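Local coordinates for protein Rho guanine nucleotide exchange factor 11 (Homo sapiens, PDB 5JHH) that probably activates Rho-family GTPases by promoting the exchange of bound GDP for GTP through its tandem DH and PH domains, at residues Leu38-Val43 with Arg160-Ser165; Lys53-Met58 with Gln142-Glu147; Ile74-Ser79 with Glu111-Val116. All coordinates share one frame; numbering follows the deposited sequence. Where two conformers were deposited one is given.

Contact 1 of 3, residues Leu38-Val43 with Arg160-Ser165; sequences LRTLRV and RDLIIS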
loop_
_atom_site.group_PDB
_atom_site.type_symbol
_atom_site.label_atom_id
_atom_site.label_comp_id
_atom_site.label_asym_id
_atom_site.label_seq_id
_atom_site.Cartn_x
_atom_site.Cartn_y
_atom_site.Cartn_z
ATOM N N LEU A 38 5.204 -1.477 -20.058
ATOM C CA LEU A 38 6.431 -1.772 -20.754
ATOM C C LEU A 38 7.176 -0.514 -21.108
ATOM O O LEU A 38 8.390 -0.440 -20.979
ATOM C CB LEU A 38 6.117 -2.601 -21.976
ATOM C CG LEU A 38 7.274 -3.153 -22.793
ATOM C CD1 LEU A 38 8.313 -3.835 -21.916
ATOM C CD2 LEU A 38 6.725 -4.148 -23.806
ATOM N N ARG A 39 6.453 0.507 -21.531
ATOM C CA ARG A 39 7.101 1.768 -21.868
ATOM C C ARG A 39 7.827 2.307 -20.651
ATOM O O ARG A 39 9.001 2.692 -20.734
ATOM C CB ARG A 39 6.087 2.789 -22.373
ATOM C CG ARG A 39 6.700 3.972 -23.116
ATOM C CD ARG A 39 5.880 5.250 -22.908
ATOM N NE ARG A 39 6.732 6.427 -22.908
ATOM C CZ ARG A 39 7.006 7.161 -21.834
ATOM N NH1 ARG A 39 7.789 8.195 -21.953
ATOM N NH2 ARG A 39 6.485 6.881 -20.647
ATOM N N THR A 40 7.150 2.287 -19.507
ATOM C CA THR A 40 7.737 2.808 -18.301
ATOM C C THR A 40 8.981 2.034 -17.897
ATOM O O THR A 40 9.954 2.612 -17.449
ATOM C CB THR A 40 6.732 2.764 -17.160
ATOM O OG1 THR A 40 5.609 3.544 -17.515
ATOM C CG2 THR A 40 7.291 3.325 -15.883
ATOM N N LEU A 41 8.973 0.728 -18.058
ATOM C CA LEU A 41 10.161 -0.004 -17.738
ATOM C C LEU A 41 11.319 0.374 -18.653
ATOM O O LEU A 41 12.495 0.355 -18.214
ATOM C CB LEU A 41 9.950 -1.504 -17.797
ATOM C CG LEU A 41 8.872 -2.057 -16.882
ATOM C CD1 LEU A 41 8.754 -3.561 -17.116
ATOM C CD2 LEU A 41 9.148 -1.782 -15.426
ATOM N N ARG A 42 11.024 0.667 -19.914
ATOM C CA ARG A 42 12.101 1.010 -20.860
ATOM C C ARG A 42 12.618 2.391 -20.622
ATOM O O ARG A 42 13.786 2.658 -20.893
ATOM C CB ARG A 42 11.700 0.870 -22.315
ATOM C CG ARG A 42 11.540 -0.583 -22.683
ATOM C CD ARG A 42 11.207 -0.753 -24.143
ATOM N NE ARG A 42 11.478 -2.130 -24.549
ATOM C CZ ARG A 42 10.614 -2.905 -25.174
ATOM N NH1 ARG A 42 10.946 -4.152 -25.466
ATOM N NH2 ARG A 42 9.422 -2.425 -25.521
ATOM N N VAL A 43 11.780 3.238 -20.043
ATOM C CA VAL A 43 12.256 4.507 -19.543
ATOM C C VAL A 43 13.220 4.282 -18.380
ATOM O O VAL A 43 14.291 4.892 -18.350
ATOM C CB VAL A 43 11.122 5.395 -19.055
ATOM C CG1 VAL A 43 11.670 6.626 -18.369
ATOM C CG2 VAL A 43 10.259 5.810 -20.228
ATOM N N ARG A 160 11.980 7.696 -8.084
ATOM C CA ARG A 160 11.210 7.018 -7.049
ATOM C C ARG A 160 9.730 6.881 -7.402
ATOM O O ARG A 160 9.089 5.959 -6.938
ATOM C CB ARG A 160 11.412 7.643 -5.650
ATOM C CG ARG A 160 11.174 9.165 -5.469
ATOM C CD ARG A 160 10.873 9.497 -3.983
ATOM N NE ARG A 160 10.210 8.347 -3.306
ATOM C CZ ARG A 160 10.756 7.562 -2.368
ATOM N NH1 ARG A 160 10.088 6.503 -1.928
ATOM N NH2 ARG A 160 11.966 7.829 -1.868
ATOM N N ASP A 161 9.223 7.730 -8.293
ATOM C CA ASP A 161 7.840 7.678 -8.680
ATOM C C ASP A 161 7.658 6.689 -9.806
ATOM O O ASP A 161 6.530 6.309 -10.069
ATOM C CB ASP A 161 7.271 9.070 -9.141
ATOM C CG ASP A 161 7.581 10.227 -8.168
ATOM O OD1 ASP A 161 7.437 10.066 -6.902
ATOM O OD2 ASP A 161 7.960 11.339 -8.691
ATOM N N LEU A 162 8.715 6.323 -10.530
ATOM C CA LEU A 162 8.589 5.439 -11.707
ATOM C C LEU A 162 8.949 3.984 -11.384
ATOM O O LEU A 162 8.405 3.024 -11.943
ATOM C CB LEU A 162 9.543 5.935 -12.794
ATOM C CG LEU A 162 9.254 7.328 -13.354
ATOM C CD1 LEU A 162 10.431 7.957 -14.065
ATOM C CD2 LEU A 162 8.056 7.274 -14.311
ATOM N N ILE A 163 9.894 3.810 -10.471
ATOM C CA ILE A 163 10.473 2.489 -10.220
ATOM C C ILE A 163 9.501 1.553 -9.465
ATOM O O ILE A 163 9.640 0.334 -9.472
ATOM C CB ILE A 163 11.784 2.641 -9.466
ATOM C CG1 ILE A 163 12.672 1.437 -9.669
ATOM C CG2 ILE A 163 11.541 2.860 -8.013
ATOM C CD1 ILE A 163 13.997 1.532 -8.956
ATOM N N ILE A 164 8.526 2.160 -8.823
ATOM C CA ILE A 164 7.470 1.448 -8.159
ATOM C C ILE A 164 6.388 0.944 -9.117
ATOM O O ILE A 164 5.481 0.227 -8.718
ATOM C CB ILE A 164 6.848 2.339 -7.078
ATOM C CG1 ILE A 164 6.065 1.493 -6.115
ATOM C CG2 ILE A 164 5.935 3.399 -7.685
ATOM C CD1 ILE A 164 5.474 2.253 -4.994
ATOM N N SER A 165 6.523 1.244 -10.394
ATOM C CA SER A 165 5.478 0.912 -11.338
ATOM C C SER A 165 5.278 -0.590 -11.430
ATOM O O SER A 165 4.186 -1.020 -11.710
ATOM C CB SER A 165 5.804 1.473 -12.720
ATOM O OG SER A 165 7.011 0.821 -13.104
#
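T40 lays its methyl group over the turn that follows helix 159-162, with CG2 3.8 Å from S165 OG and 4.1 Å from L162 O. With CG2 anti to the backbone N (the OG1 torsion is -60°), the methyl is the branch sent across, while OG1 turns back along its own helix to a weak hydrogen bond with S36 O. L41 joins from the next position, its CD2 coming within 4.1 Å of S165 OG. The polar atoms met by these methyls are already engaged. In the type I beta turn L162-S165, L162 O accepts both S165 N and S165 OG, the hydroxyl at 2.9 Å and nearly in line with the carbonyl bond (C=O...OG angle 176°). Both segments belong to the helical DH domain, where long helix 18-54 packs here against the turn leading into helix 165-182. With an alanine in place of S165, L162 O would probably lose one of the two bonds it takes from S165, the backbone one remaining, and a gap is likely to open beside T40 CG2, where OG had stood. L162 CD2 and T40 CG2 stand 4.3 Å apart, and L162 also packs on L44 and F48 of helix 18-54.

Contact 2 of 3, residues Lys53-Met58 with Gln142-Glu147; sequences KKENLM and QLFMQE
L57 sits over one face of the F144 ring. Its CG lies 3.9 Å from the ring centroid of F144, 14° off the ring normal, which meets the criterion for a CH-pi contact. The CD1 branch lies where the ring joins its stem, 3.5 Å from F144 CB; CD2 stays near the CD2 side of the ring, 4.1 Å from F144 CD2. The ring is delivered by a first torsion of 167°, which sets F144 CG anti to the backbone N and extends the phenyl group out from helix 139-150 toward the chain at 53-58. L57 answers with CG anti to its own carbonyl carbon, and the two side chains meet at a slant. E55 comes to the rim instead: OE1 lies near the ring plane, 4.1 Å from F144 CD2, and the carboxylate is turned 83° from the ring. Around this pair, R51 and M52 of helix 18-54 also touch F144, and R140 donates hydrogen bonds to the carbonyl oxygens of E55 and N56. L57 follows directly on the end of helix 18-54, where N56, with positive phi, is the C-prime residue, with N56 N bonded to K53 O and L57 N to M52 O. This is a Schellman motif whose last residue, the leucine after C-prime, packs on a neighbouring helix of the DH domain.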
loop_
_atom_site.group_PDB
_atom_site.type_symbol
_atom_site.label_atom_id
_atom_site.label_comp_id
_atom_site.label_asym_id
_atom_site.label_seq_id
_atom_site.Cartn_x
_atom_site.Cartn_y
_atom_site.Cartn_z
ATOM N N LYS A 53 24.994 2.997 -15.153
ATOM C CA LYS A 53 25.944 1.935 -15.331
ATOM C C LYS A 53 27.084 2.418 -16.194
ATOM O O LYS A 53 28.219 2.299 -15.807
ATOM C CB LYS A 53 25.265 0.770 -16.019
ATOM C CG LYS A 53 26.067 -0.519 -15.994
ATOM C CD LYS A 53 26.022 -1.212 -17.338
ATOM C CE LYS A 53 25.837 -2.703 -17.182
ATOM N NZ LYS A 53 24.395 -2.971 -16.916
ATOM N N LYS A 54 26.758 2.927 -17.377
ATOM C CA LYS A 54 27.747 3.368 -18.341
ATOM C C LYS A 54 28.635 4.489 -17.762
ATOM O O LYS A 54 29.842 4.437 -17.946
ATOM C CB LYS A 54 27.077 3.817 -19.656
ATOM C CG LYS A 54 27.928 4.722 -20.548
ATOM C CD LYS A 54 28.876 3.927 -21.454
ATOM C CE LYS A 54 28.301 3.699 -22.851
ATOM N NZ LYS A 54 28.000 4.987 -23.541
ATOM N N GLU A 55 28.069 5.487 -17.074
ATOM C CA GLU A 55 28.893 6.575 -16.537
ATOM C C GLU A 55 29.353 6.364 -15.074
ATOM O O GLU A 55 29.763 7.320 -14.421
ATOM C CB GLU A 55 28.123 7.881 -16.617
ATOM C CG GLU A 55 27.755 8.292 -18.032
ATOM C CD GLU A 55 26.724 9.420 -18.082
ATOM O OE1 GLU A 55 26.697 10.262 -17.152
ATOM O OE2 GLU A 55 25.941 9.469 -19.063
ATOM N N ASN A 56 29.268 5.141 -14.545
ATOM C CA ASN A 56 29.692 4.871 -13.151
ATOM C C ASN A 56 29.225 5.887 -12.113
ATOM O O ASN A 56 29.999 6.383 -11.311
ATOM C CB ASN A 56 31.215 4.748 -13.072
ATOM C CG ASN A 56 31.742 3.605 -13.931
ATOM O OD1 ASN A 56 31.679 2.421 -13.534
ATOM N ND2 ASN A 56 32.221 3.942 -15.140
ATOM N N LEU A 57 27.941 6.174 -12.110
ATOM C CA LEU A 57 27.352 7.032 -11.106
ATOM C C LEU A 57 27.442 6.442 -9.719
ATOM O O LEU A 57 27.455 7.178 -8.692
ATOM C CB LEU A 57 25.896 7.320 -11.435
ATOM C CG LEU A 57 25.718 8.453 -12.437
ATOM C CD1 LEU A 57 25.932 9.773 -11.729
ATOM C CD2 LEU A 57 26.661 8.324 -13.633
ATOM N N MET A 58 27.497 5.121 -9.650
ATOM C CA MET A 58 27.598 4.486 -8.341
ATOM C C MET A 58 28.293 3.145 -8.462
ATOM O O MET A 58 28.440 2.619 -9.562
ATOM C CB MET A 58 26.214 4.364 -7.712
ATOM C CG MET A 58 25.316 3.225 -8.240
ATOM S SD MET A 58 23.630 3.275 -7.544
ATOM C CE MET A 58 22.978 4.800 -8.178
ATOM N N GLN A 142 23.533 14.255 -7.551
ATOM C CA GLN A 142 22.339 15.125 -7.519
ATOM C C GLN A 142 22.094 15.782 -8.854
ATOM O O GLN A 142 20.972 15.816 -9.345
ATOM C CB GLN A 142 22.499 16.183 -6.453
ATOM C CG GLN A 142 21.442 17.276 -6.477
ATOM C CD GLN A 142 21.926 18.507 -5.752
ATOM O OE1 GLN A 142 22.172 19.535 -6.375
ATOM N NE2 GLN A 142 22.135 18.390 -4.437
ATOM N N LEU A 143 23.167 16.244 -9.466
ATOM C CA LEU A 143 23.145 16.760 -10.835
ATOM C C LEU A 143 22.662 15.768 -11.872
ATOM O O LEU A 143 21.881 16.096 -12.757
ATOM C CB LEU A 143 24.552 17.223 -11.252
ATOM C CG LEU A 143 24.664 18.718 -11.512
ATOM C CD1 LEU A 143 26.089 19.212 -11.237
ATOM C CD2 LEU A 143 24.220 19.001 -12.951
ATOM N N PHE A 144 23.194 14.556 -11.827
ATOM C CA PHE A 144 22.798 13.575 -12.796
ATOM C C PHE A 144 21.290 13.280 -12.656
ATOM O O PHE A 144 20.563 13.131 -13.648
ATOM C CB PHE A 144 23.611 12.309 -12.588
ATOM C CG PHE A 144 23.068 11.151 -13.323
ATOM C CD1 PHE A 144 22.039 10.418 -12.797
ATOM C CD2 PHE A 144 23.542 10.829 -14.564
ATOM C CE1 PHE A 144 21.507 9.362 -13.485
ATOM C CE2 PHE A 144 23.013 9.760 -15.252
ATOM C CZ PHE A 144 21.978 9.044 -14.721
ATOM N N MET A 145 20.831 13.182 -11.424
ATOM C CA MET A 145 19.437 12.847 -11.185
ATOM C C MET A 145 18.534 13.984 -11.693
ATOM O O MET A 145 17.480 13.715 -12.278
ATOM C CB MET A 145 19.173 12.525 -9.705
ATOM C CG MET A 145 19.770 11.189 -9.283
ATOM S SD MET A 145 18.966 9.739 -10.043
ATOM C CE MET A 145 17.367 9.862 -9.273
ATOM N N GLN A 146 18.976 15.234 -11.567
ATOM C CA GLN A 146 18.145 16.329 -12.068
ATOM C C GLN A 146 18.051 16.265 -13.567
ATOM O O GLN A 146 16.997 16.461 -14.130
ATOM C CB GLN A 146 18.709 17.691 -11.715
ATOM C CG GLN A 146 18.575 18.065 -10.268
ATOM C CD GLN A 146 19.384 19.312 -9.942
ATOM O OE1 GLN A 146 19.800 20.055 -10.846
ATOM N NE2 GLN A 146 19.618 19.547 -8.652
ATOM N N GLU A 147 19.183 16.031 -14.213
ATOM C CA GLU A 147 19.227 15.968 -15.669
ATOM C C GLU A 147 18.354 14.828 -16.178
ATOM O O GLU A 147 17.590 14.975 -17.112
ATOM C CB GLU A 147 20.678 15.754 -16.131
ATOM C CG GLU A 147 21.218 16.789 -17.122
ATOM C CD GLU A 147 22.662 17.250 -16.806
ATOM O OE1 GLU A 147 23.620 16.677 -17.389
ATOM O OE2 GLU A 147 22.853 18.192 -15.980
#

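Contact 3 of 3, residues Ile74-Ser79 with Glu111-Val116; sequences IEIHNS and EELQQV
Between 74-79 and 111-116, I76 makes all the close contacts, dividing its branches among three residues. CG2 is 3.9 Å from L113 CD1, the two side chains crossing at about a right angle. CG1 faces V116, 4.2 Å from V116 CG1. CD1 turns to the acidic side chain, 3.6 Å from E112 CG. A first torsion of -70° places CG1 beside the backbone N and CG2 anti to it, so that the two branches part toward different residues of the facing helix. E112 is extended beyond CG and runs past I76 in the opposite direction; its CG and the carboxylate carbon CD lie equally close to the methyl, at the exposed margin, and its OE1 forms a long, weak ion pair with R104. Within its own helix, I76 CG2 also sits 4.0 Å above one face of the H77 ring, toward the rim.

Polar bonds stay within a segment or go to other parts of the domain; none crosses between the two. N78 ND2 donates to E75 OE1 over 3.2 Å, reaching the syn side of the carboxylate from 21° out of its plane. The two ring nitrogens of H77 are hydrogen-bonded to E34 and E166, which would probably hold the imidazole's rotation fixed.

The backbones come closest at I76 and L113, whose CA atoms are 6.9 Å apart. With segment axes 10.7 Å apart and directions differing by 141°, the pair is a roughly antiparallel helix packing, set within the all-helical bundle that characterises DH domains.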
loop_
_atom_site.group_PDB
_atom_site.type_symbol
_atom_site.label_atom_id
_atom_site.label_comp_id
_atom_site.label_asym_id
_atom_site.label_seq_id
_atom_site.Cartn_x
_atom_site.Cartn_y
_atom_site.Cartn_z
ATOM N N ILE A 74 11.826 -6.697 -17.971
ATOM C CA ILE A 74 11.341 -6.181 -19.225
ATOM C C ILE A 74 10.898 -7.306 -20.165
ATOM O O ILE A 74 9.835 -7.204 -20.804
ATOM C CB ILE A 74 12.425 -5.327 -19.875
ATOM C CG1 ILE A 74 12.482 -3.966 -19.164
ATOM C CG2 ILE A 74 12.245 -5.229 -21.372
ATOM C CD1 ILE A 74 13.638 -3.073 -19.636
ATOM N N GLU A 75 11.691 -8.367 -20.250
ATOM C CA GLU A 75 11.324 -9.507 -21.079
ATOM C C GLU A 75 10.063 -10.299 -20.590
ATOM O O GLU A 75 9.242 -10.722 -21.378
ATOM C CB GLU A 75 12.538 -10.403 -21.229
ATOM C CG GLU A 75 12.375 -11.564 -22.217
ATOM C CD GLU A 75 11.755 -11.156 -23.547
ATOM O OE1 GLU A 75 11.948 -9.999 -24.007
ATOM O OE2 GLU A 75 11.035 -12.007 -24.103
ATOM N N ILE A 76 9.867 -10.431 -19.291
ATOM C CA ILE A 76 8.606 -10.920 -18.777
ATOM C C ILE A 76 7.445 -10.206 -19.456
ATOM O O ILE A 76 6.449 -10.841 -19.861
ATOM C CB ILE A 76 8.416 -10.600 -17.279
ATOM C CG1 ILE A 76 9.332 -11.404 -16.368
ATOM C CG2 ILE A 76 6.968 -10.758 -16.831
ATOM C CD1 ILE A 76 9.171 -12.857 -16.457
ATOM N N HIS A 77 7.489 -8.879 -19.438
ATOM C CA HIS A 77 6.357 -8.103 -19.946
ATOM C C HIS A 77 6.326 -7.963 -21.470
ATOM O O HIS A 77 5.244 -7.856 -22.056
ATOM C CB HIS A 77 6.256 -6.725 -19.298
ATOM C CG HIS A 77 5.848 -6.766 -17.875
ATOM N ND1 HIS A 77 4.534 -6.834 -17.484
ATOM C CD2 HIS A 77 6.577 -6.743 -16.734
ATOM C CE1 HIS A 77 4.468 -6.858 -16.170
ATOM N NE2 HIS A 77 5.695 -6.825 -15.692
ATOM N N ASN A 78 7.480 -7.915 -22.097
ATOM C CA ASN A 78 7.543 -7.782 -23.538
ATOM C C ASN A 78 7.010 -9.049 -24.216
ATOM O O ASN A 78 6.183 -8.967 -25.106
ATOM C CB ASN A 78 8.979 -7.551 -23.930
ATOM C CG ASN A 78 9.187 -7.460 -25.433
ATOM O OD1 ASN A 78 8.714 -6.547 -26.091
ATOM N ND2 ASN A 78 9.929 -8.402 -25.963
ATOM N N SER A 79 7.419 -10.208 -23.732
ATOM C CA SER A 79 6.936 -11.450 -24.279
ATOM C C SER A 79 5.427 -11.472 -24.204
ATOM O O SER A 79 4.760 -11.729 -25.179
ATOM C CB SER A 79 7.555 -12.661 -23.572
ATOM O OG SER A 79 7.187 -12.719 -22.190
ATOM N N GLU A 111 5.469 -18.852 -11.481
ATOM C CA GLU A 111 6.660 -18.972 -10.657
ATOM C C GLU A 111 7.691 -17.933 -11.125
ATOM O O GLU A 111 8.284 -17.230 -10.301
ATOM C CB GLU A 111 7.264 -20.385 -10.749
ATOM C CG GLU A 111 6.372 -21.504 -10.233
ATOM C CD GLU A 111 6.110 -21.385 -8.758
ATOM O OE1 GLU A 111 7.034 -20.966 -8.019
ATOM O OE2 GLU A 111 4.996 -21.657 -8.331
ATOM N N GLU A 112 7.899 -17.874 -12.438
ATOM C CA GLU A 112 8.857 -16.948 -13.037
ATOM C C GLU A 112 8.512 -15.486 -12.713
ATOM O O GLU A 112 9.378 -14.749 -12.221
ATOM C CB GLU A 112 8.932 -17.167 -14.541
ATOM C CG GLU A 112 9.842 -16.202 -15.264
ATOM C CD GLU A 112 9.886 -16.415 -16.789
ATOM O OE1 GLU A 112 8.841 -16.750 -17.417
ATOM O OE2 GLU A 112 10.977 -16.218 -17.384
ATOM N N LEU A 113 7.240 -15.102 -12.883
ATOM C CA LEU A 113 6.819 -13.717 -12.691
ATOM C C LEU A 113 6.970 -13.303 -11.241
ATOM O O LEU A 113 7.503 -12.224 -10.956
ATOM C CB LEU A 113 5.379 -13.507 -13.115
ATOM C CG LEU A 113 4.753 -12.159 -12.748
ATOM C CD1 LEU A 113 5.496 -10.908 -13.219
ATOM C CD2 LEU A 113 3.373 -12.114 -13.347
ATOM N N GLN A 114 6.572 -14.166 -10.314
ATOM C CA GLN A 114 6.670 -13.782 -8.922
ATOM C C GLN A 114 8.098 -13.732 -8.453
ATOM O O GLN A 114 8.409 -12.887 -7.643
ATOM C CB GLN A 114 5.772 -14.585 -7.982
ATOM C CG GLN A 114 6.162 -16.003 -7.703
ATOM C CD GLN A 114 5.008 -16.845 -7.103
ATOM O OE1 GLN A 114 3.871 -16.397 -6.971
ATOM N NE2 GLN A 114 5.341 -18.085 -6.672
ATOM N N GLN A 115 8.978 -14.561 -9.000
ATOM C CA GLN A 115 10.345 -14.541 -8.557
ATOM C C GLN A 115 10.942 -13.246 -9.022
ATOM O O GLN A 115 11.649 -12.599 -8.306
ATOM C CB GLN A 115 11.235 -15.605 -9.213
ATOM C CG GLN A 115 10.981 -17.034 -8.924
ATOM C CD GLN A 115 11.932 -17.924 -9.752
ATOM O OE1 GLN A 115 11.742 -18.141 -10.964
ATOM N NE2 GLN A 115 12.956 -18.404 -9.114
ATOM N N VAL A 116 10.801 -12.978 -10.304
ATOM C CA VAL A 116 11.414 -11.816 -10.913
ATOM C C VAL A 116 10.831 -10.548 -10.309
ATOM O O VAL A 116 11.572 -9.711 -9.880
ATOM C CB VAL A 116 11.248 -11.862 -12.425
ATOM C CG1 VAL A 116 11.791 -10.606 -13.051
ATOM C CG2 VAL A 116 12.020 -13.076 -12.973
#

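In the fold
All three contacts lie in the helical DH domain, and contacts 1 and 2 share helix 18-54: contact 1 uses its body, contact 2 its C-terminal end, with centres about 17 Å apart. Contacts 1 and 3 touch directly, L38 and L41 packing on N78 and I74, so helix 70-89 packs on both helix 18-54 and helix 107-121. Contact 2 is a buried contact resting on an aromatic face, though it buries the least surface; contacts 1 and 3 are partly buried, one setting methyls against a hydrogen-bonded turn, the other fanning one isoleucine over a helix with a glutamate at its margin. Along the chain, contact 3 lies inside the loop closed by contact 2, and contact 2 inside that closed by contact 1.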